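Local coordinates for MdcA (Pseudomonas aeruginosa, PDB 5VIT), which probably acts as the acyl-carrier-protein transferase subunit of malonate decarboxylase, exchanging acetyl for malonyl on the carrier protein, at residues G154-R159 with V190-D195; G161-G166 with S208-V213. All blocks are in the same frame, centred on the assembly; numbering follows the deposited sequence.

Contact 1: G154-R159 with V190-D195; sequences GFVADR and VNRIVD
Two successive amides grip Phe-155 O, a worked example of how parallel pairing can pass a corner in both segments. Asn-191 N lies 2.9 Å from Phe-155 O, above the carbonyl plane and on a bent N-H, whereas Arg-192 N, at 3.3 Å from Phe-155 O, stands nearly along the C=O axis. Beyond the corner the strands pair as a parallel ladder: Ala-157 N donates to Arg-192 O at 3.2 Å, and Val-194 N to Ala-157 O at 2.9 Å. Strands 156-158 and 192-194 meet at an angle of 36°.

At the corner, Phe-155 and Asn-191 run side by side, much the same chi1 in both, near -75°, sending them the same way. Their ring and amide planes stand 89° apart, and Asn-191 ND2 comes within 3.3 Å of Phe-155 CD2. The other end of the amide is tied down: Asn-191 OD1 accepts from Phe-220 N and from a water that also donates to Gly-154 O, which should hold the amide in this rotation.

On one face of the ladder, Val-156 CG2 rests against a face of the Arg-192 guanidinium, 3.7 Å from Arg-192 NH2, while Val-156 CG1 meets Val-194 CG1 at 3.7 Å. On the other face Ala-157 CB packs on Val-190 CG1 at 3.6 Å. A bend at chi2 and chi3 carries Arg-159 CD across Ile-193 CG2; Arg-159 lies near Asp-195, but its salt bridge is with Asp-30.

Strands 149-154 and 185-190 lead into these segments as neighbours in the large parallel sheet; past the corner their continuations, with strand 163-164, make a three-stranded sheet. There 163-164 flanks 156-158 antiparallel, where Phe-155 and Val-156 both face Tyr-164, a classic beta bulge, and Ile-193 and Arg-159 reach Val-33 of strand 33-34.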
# COMPACT_ATOMS: atom_id res chain seq x y z
N GLY A 154 36.87 1.71 31.92
CA GLY A 154 37.72 2.11 30.81
C GLY A 154 38.67 0.98 30.41
O GLY A 154 38.78 -0.01 31.13
N PHE A 155 39.35 1.13 29.28
CA PHE A 155 40.39 0.18 28.90
C PHE A 155 41.71 0.42 29.66
O PHE A 155 42.26 -0.49 30.27
CB PHE A 155 40.66 0.23 27.40
CG PHE A 155 39.67 -0.55 26.58
CD1 PHE A 155 38.72 0.10 25.80
CD2 PHE A 155 39.71 -1.95 26.57
CE1 PHE A 155 37.80 -0.61 25.02
CE2 PHE A 155 38.79 -2.67 25.79
CZ PHE A 155 37.84 -1.99 25.02
N VAL A 156 42.20 1.66 29.64
CA VAL A 156 43.51 1.97 30.19
C VAL A 156 43.48 3.24 31.03
O VAL A 156 42.86 4.23 30.64
CB VAL A 156 44.57 2.15 29.07
CG1 VAL A 156 45.96 2.30 29.66
CG2 VAL A 156 44.54 0.97 28.09
N ALA A 157 44.17 3.23 32.17
CA ALA A 157 44.44 4.45 32.94
C ALA A 157 45.93 4.63 33.21
O ALA A 157 46.69 3.65 33.25
CB ALA A 157 43.68 4.43 34.25
N ASP A 158 46.38 5.87 33.37
CA ASP A 158 47.70 6.09 33.95
C ASP A 158 47.56 6.30 35.47
O ASP A 158 46.43 6.33 35.99
CB ASP A 158 48.42 7.28 33.27
CG ASP A 158 47.70 8.61 33.48
OD1 ASP A 158 46.86 8.72 34.40
OD2 ASP A 158 47.99 9.56 32.70
N ARG A 159 48.68 6.43 36.17
CA ARG A 159 48.66 6.47 37.63
C ARG A 159 47.93 7.71 38.16
O ARG A 159 47.47 7.70 39.30
CB ARG A 159 50.10 6.44 38.19
CG ARG A 159 51.02 5.37 37.60
CD ARG A 159 50.68 3.98 38.10
NE ARG A 159 50.75 3.87 39.55
CZ ARG A 159 50.40 2.78 40.24
NH1 ARG A 159 49.96 1.70 39.60
NH2 ARG A 159 50.49 2.77 41.56
N VAL A 190 39.69 -0.09 35.19
CA VAL A 190 40.37 -0.19 33.90
C VAL A 190 40.98 -1.58 33.73
O VAL A 190 41.23 -2.31 34.71
CB VAL A 190 41.46 0.89 33.74
CG1 VAL A 190 40.84 2.26 33.81
CG2 VAL A 190 42.53 0.73 34.80
N ASN A 191 41.21 -1.96 32.48
CA ASN A 191 41.74 -3.27 32.20
C ASN A 191 43.22 -3.35 32.59
O ASN A 191 43.71 -4.41 32.99
CB ASN A 191 41.52 -3.60 30.72
CG ASN A 191 40.06 -3.87 30.41
OD1 ASN A 191 39.23 -3.93 31.32
ND2 ASN A 191 39.75 -4.06 29.13
N ARG A 192 43.92 -2.22 32.47
CA ARG A 192 45.32 -2.13 32.90
C ARG A 192 45.74 -0.68 33.15
O ARG A 192 45.30 0.26 32.47
CB ARG A 192 46.26 -2.77 31.87
CG ARG A 192 46.30 -2.05 30.55
CD ARG A 192 46.99 -2.85 29.46
NE ARG A 192 46.72 -2.25 28.15
CZ ARG A 192 47.52 -1.37 27.55
NH1 ARG A 192 48.65 -0.99 28.14
NH2 ARG A 192 47.18 -0.87 26.36
N ILE A 193 46.61 -0.53 34.14
CA ILE A 193 47.16 0.76 34.51
C ILE A 193 48.59 0.81 33.99
O ILE A 193 49.40 -0.07 34.29
CB ILE A 193 47.11 0.97 36.04
CG1 ILE A 193 45.68 0.79 36.55
CG2 ILE A 193 47.64 2.35 36.41
CD1 ILE A 193 45.53 0.65 38.05
N VAL A 194 48.90 1.82 33.17
CA VAL A 194 50.23 1.99 32.59
C VAL A 194 51.08 2.89 33.48
O VAL A 194 50.57 3.86 34.05
CB VAL A 194 50.19 2.57 31.16
CG1 VAL A 194 49.59 1.57 30.20
CG2 VAL A 194 49.42 3.91 31.11
N ASP A 195 52.36 2.57 33.61
CA ASP A 195 53.25 3.37 34.45
C ASP A 195 53.71 4.61 33.69
O ASP A 195 53.79 5.70 34.26
CB ASP A 195 54.45 2.55 34.91
CG ASP A 195 54.07 1.54 35.99
OD1 ASP A 195 53.33 1.91 36.92
OD2 ASP A 195 54.52 0.37 35.89
O HOH W 1 37.95 -2.47 33.17

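Contact 2: G161-G166 with S208-V213; sequences GNVYTG and SWVDFV
With CG1 anti to the backbone N (chi1 168°), Val-210 sets CG2 toward Val-163, while CB and both methyls lie round Gly-161 O; Val-163 adopts nearly the same torsion (chi1 174°) and offers its own CG2 in return. The contact illustrates how a small mixed sheet is seated on a Rossmann-like parallel sheet: segment 161-166 carries its edge strand 163-164, and segment 208-213 holds the approach to strand 212-215 of the larger sheet and the first two residues of that strand.

Val-163 CG2 is the shared methyl, 4.2 Å from Val-210 CG2 and 4.4 Å from Val-213 CG1, so that it meets Val-210 in the turn ahead of strand 212-215 and Val-213 within that strand. These are loose apolar contacts, and all four touching residues are buried. Val-163 and Val-210 both also lean on Val-188 of strand 185-190, which places this cluster over the parallel sheet, while Val-213 reaches Val-33 of strand 33-34.

Next to Gly-161, Asn-162 is bonded at both ends of its amide, ND2 giving to Asp-158 OD2 and OD1 accepting from Ala-207 N.

Gly-161, at a positive phi of 113°, turns the chain into strand 163-164 and brings its backbone directly against the valines. Its carbonyl O lies 3.6 Å from Val-210 CG2, and its CA 4.3 Å from Val-213 CG1.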
# COMPACT_ATOMS: atom_id res chain seq x y z
N GLY A 161 45.15 9.17 36.74
CA GLY A 161 43.71 9.13 36.57
C GLY A 161 43.17 9.39 35.17
O GLY A 161 41.96 9.30 34.96
N ASN A 162 44.03 9.73 34.21
CA ASN A 162 43.57 9.86 32.84
C ASN A 162 43.14 8.49 32.37
O ASN A 162 43.81 7.49 32.67
CB ASN A 162 44.64 10.42 31.91
CG ASN A 162 45.11 11.79 32.33
OD1 ASN A 162 44.39 12.77 32.18
ND2 ASN A 162 46.33 11.86 32.85
N VAL A 163 42.01 8.44 31.67
CA VAL A 163 41.40 7.18 31.26
C VAL A 163 41.16 7.17 29.76
O VAL A 163 40.65 8.14 29.19
CB VAL A 163 40.06 6.92 31.98
CG1 VAL A 163 39.37 5.67 31.42
CG2 VAL A 163 40.27 6.79 33.47
N TYR A 164 41.56 6.06 29.14
CA TYR A 164 41.23 5.78 27.75
C TYR A 164 40.03 4.82 27.69
O TYR A 164 40.06 3.75 28.30
CB TYR A 164 42.43 5.20 27.01
CG TYR A 164 42.12 4.58 25.67
CD1 TYR A 164 41.83 5.38 24.56
CD2 TYR A 164 42.12 3.20 25.50
CE1 TYR A 164 41.55 4.81 23.32
CE2 TYR A 164 41.84 2.63 24.27
CZ TYR A 164 41.56 3.43 23.19
OH TYR A 164 41.28 2.84 21.97
N THR A 165 38.98 5.23 26.98
CA THR A 165 37.80 4.40 26.85
C THR A 165 37.59 3.91 25.43
O THR A 165 36.80 3.00 25.21
CB THR A 165 36.52 5.13 27.29
OG1 THR A 165 36.45 6.41 26.65
CG2 THR A 165 36.47 5.30 28.80
N GLY A 166 38.25 4.55 24.47
CA GLY A 166 38.23 4.11 23.08
C GLY A 166 36.86 3.88 22.44
O GLY A 166 35.96 4.72 22.59
N SER A 208 41.46 15.00 36.06
CA SER A 208 40.73 15.96 36.90
C SER A 208 39.33 15.46 37.28
O SER A 208 38.84 15.72 38.38
CB SER A 208 40.60 17.30 36.19
OG SER A 208 41.71 17.55 35.34
N TRP A 209 38.70 14.75 36.35
CA TRP A 209 37.33 14.26 36.55
C TRP A 209 37.27 12.99 37.39
O TRP A 209 36.19 12.57 37.83
CB TRP A 209 36.66 13.98 35.20
CG TRP A 209 36.69 15.09 34.19
CD1 TRP A 209 37.46 16.22 34.22
CD2 TRP A 209 35.89 15.18 33.00
NE1 TRP A 209 37.21 16.99 33.12
CE2 TRP A 209 36.24 16.38 32.35
CE3 TRP A 209 34.93 14.35 32.42
CZ2 TRP A 209 35.66 16.78 31.14
CZ3 TRP A 209 34.35 14.74 31.22
CH2 TRP A 209 34.72 15.95 30.59
N VAL A 210 38.42 12.35 37.57
CA VAL A 210 38.48 11.00 38.15
C VAL A 210 39.06 11.03 39.56
O VAL A 210 40.03 11.73 39.82
CB VAL A 210 39.31 10.06 37.24
CG1 VAL A 210 39.63 8.74 37.95
CG2 VAL A 210 38.57 9.80 35.93
N ASP A 211 38.47 10.27 40.48
CA ASP A 211 38.97 10.23 41.84
C ASP A 211 39.80 8.97 42.10
O ASP A 211 40.87 9.03 42.72
CB ASP A 211 37.82 10.33 42.83
CG ASP A 211 37.06 11.65 42.72
OD1 ASP A 211 37.69 12.73 42.90
OD2 ASP A 211 35.83 11.61 42.42
N PHE A 212 39.32 7.83 41.63
CA PHE A 212 40.08 6.59 41.80
C PHE A 212 40.05 5.72 40.55
O PHE A 212 39.05 5.71 39.83
CB PHE A 212 39.55 5.80 42.99
CG PHE A 212 39.75 6.49 44.30
CD1 PHE A 212 38.66 6.92 45.05
CD2 PHE A 212 41.03 6.73 44.79
CE1 PHE A 212 38.84 7.57 46.27
CE2 PHE A 212 41.22 7.37 46.00
CZ PHE A 212 40.12 7.79 46.74
N VAL A 213 41.14 5.01 40.31
CA VAL A 213 41.18 3.95 39.31
C VAL A 213 41.50 2.61 39.98
O VAL A 213 42.17 2.56 41.03
CB VAL A 213 42.20 4.21 38.19
CG1 VAL A 213 41.77 5.40 37.37
CG2 VAL A 213 43.58 4.44 38.78

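From the N terminus, the chain leaves strand 149-154 of the parallel sheet, runs through 154-159, turns back and enters 161-166; helix 172-180 and strand 185-190 then carry it to 190-195, where contact 1 closes a loop of 30 residues. After a further excursion, 208-213 returns to pack on 161-166, and contact 2 closes a loop of 41. The two loops cross rather than nest, since their segments alternate. Backbone bonds join them directly: Phe-155 N meets Tyr-164 O at 2.9 Å, and Val-156 O meets Tyr-164 N at 2.7 Å. Contact 1 supplies the parallel pairing of the three-stranded sheet; contact 2 fastens that sheet to the parallel one.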